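Local coordinates for Acarbose/maltose binding protein GacH (Streptomyces glaucescens, PDB 3K01) that binds acarbose and an acarbose homolog, and probably maltose, as the solute receptor of an ABC transporter, at residues Asp227-Ser231 and Lys232-Thr236. Sequence-based numbering, arbitrary orientation.
Sequences DLVDS and KAAIT
V229, in the last turn of helix 216-230, lies against A234 and T236 as the chain turns back into strand 234-235. Its CA-H points almost straight at A234 O (CA to O 3.5 Å), and CB lies near the same oxygen. At the fork, CG1 stands anti to the backbone N (chi1 179°), which puts CG2 anti to the carbonyl carbon; both branches lie close to A234 O, and CG2 goes on to meet T236 CG2 at 4.0 Å, the two side chains crossing at about a right angle. CG2 also comes near A234 CB. The T236 hydroxyl is bonded elsewhere, to L184 O. One water donates to both V229 O and A234 O, bridging the helix end and the strand.

Deeper in, L228 touches A233 CB with CD2 and A234 CB with its own CB; its side chain also touches L166 and K167 of helix 163-177. The reversal occurs at K232, whose positive phi (77°) takes the chain out of the helix. K232 N still bonds V229 O at 3.0 Å, arriving from above the carbonyl plane, while A234 N reaches back to L228 O, also 3.0 Å and above the plane. S231 holds OG between its backbone N and carbonyl carbon (chi1 68°), which turns the hydroxyl back to donate to D227 O at 2.8 Å. S231 N bonds that oxygen from the opposite face, and A233 N gives OG a weak bond of 3.4 Å.

A233, at the end of the turn, and I235 in the strand form backbone hydrogen bonds with L182, and strand 234-235 runs parallel to strand 180-183. A helix C-terminus closed by a positive-phi residue thus leads through a tight turn into a sheet strand, a connection characteristic of the alpha/beta lobes of periplasmic-binding-protein folds.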
loop_
_atom_site.group_PDB
_atom_site.type_symbol
_atom_site.label_atom_id
_atom_site.label_comp_id
_atom_site.label_asym_id
_atom_site.label_seq_id
_atom_site.Cartn_x
_atom_site.Cartn_y
_atom_site.Cartn_z
ATOM N N ASP A 227 -23.573 8.629 0.013
ATOM C CA ASP A 227 -24.434 8.603 -1.156
ATOM C C ASP A 227 -24.386 7.234 -1.838
ATOM O O ASP A 227 -25.421 6.749 -2.320
ATOM C CB ASP A 227 -24.064 9.699 -2.174
ATOM C CG ASP A 227 -24.842 9.570 -3.481
ATOM O OD1 ASP A 227 -26.051 9.846 -3.480
ATOM O OD2 ASP A 227 -24.224 9.201 -4.474
ATOM N N LEU A 228 -23.217 6.614 -1.912
ATOM C CA LEU A 228 -23.146 5.309 -2.562
ATOM C C LEU A 228 -24.024 4.287 -1.859
ATOM O O LEU A 228 -24.720 3.480 -2.492
ATOM C CB LEU A 228 -21.696 4.851 -2.614
ATOM C CG LEU A 228 -20.897 5.507 -3.747
ATOM C CD1 LEU A 228 -19.423 5.204 -3.615
ATOM C CD2 LEU A 228 -21.357 5.016 -5.123
ATOM N N VAL A 229 -24.066 4.352 -0.551
ATOM C CA VAL A 229 -24.904 3.423 0.211
ATOM C C VAL A 229 -26.376 3.855 0.178
ATOM O O VAL A 229 -27.265 3.026 -0.092
ATOM C CB VAL A 229 -24.366 3.243 1.659
ATOM C CG1 VAL A 229 -25.239 2.306 2.425
ATOM C CG2 VAL A 229 -22.910 2.711 1.649
ATOM N N ASP A 230 -26.653 5.139 0.370
ATOM C CA ASP A 230 -28.046 5.611 0.382
ATOM C C ASP A 230 -28.728 5.307 -0.940
ATOM O O ASP A 230 -29.911 4.956 -0.963
ATOM C CB ASP A 230 -28.109 7.122 0.542
ATOM C CG ASP A 230 -27.911 7.579 1.941
ATOM O OD1 ASP A 230 -27.965 6.769 2.888
ATOM O OD2 ASP A 230 -27.732 8.823 2.072
ATOM N N SER A 231 -28.004 5.476 -2.041
ATOM C CA SER A 231 -28.573 5.287 -3.384
ATOM C C SER A 231 -28.700 3.828 -3.753
ATOM O O SER A 231 -29.249 3.529 -4.824
ATOM C CB SER A 231 -27.699 5.978 -4.434
ATOM O OG SER A 231 -26.451 5.299 -4.520
ATOM N N LYS A 232 -28.192 2.931 -2.914
ATOM C CA LYS A 232 -28.235 1.485 -3.152
ATOM C C LYS A 232 -27.219 0.988 -4.166
ATOM O O LYS A 232 -27.251 -0.203 -4.513
ATOM C CB LYS A 232 -29.650 0.986 -3.504
ATOM C CG LYS A 232 -30.682 1.356 -2.424
ATOM C CD LYS A 232 -32.065 0.824 -2.770
ATOM C CE LYS A 232 -32.605 1.514 -3.989
ATOM N NZ LYS A 232 -33.753 0.746 -4.558
ATOM N N ALA A 233 -26.333 1.861 -4.623
ATOM C CA ALA A 233 -25.228 1.416 -5.470
ATOM C C ALA A 233 -24.291 0.484 -4.716
ATOM O O ALA A 233 -23.635 -0.358 -5.327
ATOM C CB ALA A 233 -24.457 2.589 -5.999
ATOM N N ALA A 234 -24.203 0.674 -3.404
ATOM C CA ALA A 234 -23.255 -0.064 -2.573
ATOM C C ALA A 234 -23.906 -0.526 -1.308
ATOM O O ALA A 234 -24.896 0.072 -0.840
ATOM C CB ALA A 234 -22.056 0.794 -2.210
ATOM N N ILE A 235 -23.329 -1.575 -0.728
ATOM C CA ILE A 235 -23.667 -1.986 0.627
ATOM C C ILE A 235 -22.384 -1.960 1.473
ATOM O O ILE A 235 -21.271 -1.944 0.953
ATOM C CB ILE A 235 -24.307 -3.394 0.682
ATOM C CG1 ILE A 235 -23.432 -4.424 -0.050
ATOM C CG2 ILE A 235 -25.737 -3.344 0.131
ATOM C CD1 ILE A 235 -23.887 -5.878 0.149
ATOM N N THR A 236 -22.556 -1.971 2.788
ATOM C CA THR A 236 -21.428 -1.895 3.701
ATOM C C THR A 236 -21.799 -2.538 5.032
ATOM O O THR A 236 -22.945 -2.990 5.223
ATOM C CB THR A 236 -20.976 -0.426 3.896
ATOM O OG1 THR A 236 -19.720 -0.427 4.569
ATOM C CG2 THR A 236 -21.996 0.369 4.710
HETATM O O HOH W 1 -27.308 0.241 0.104
#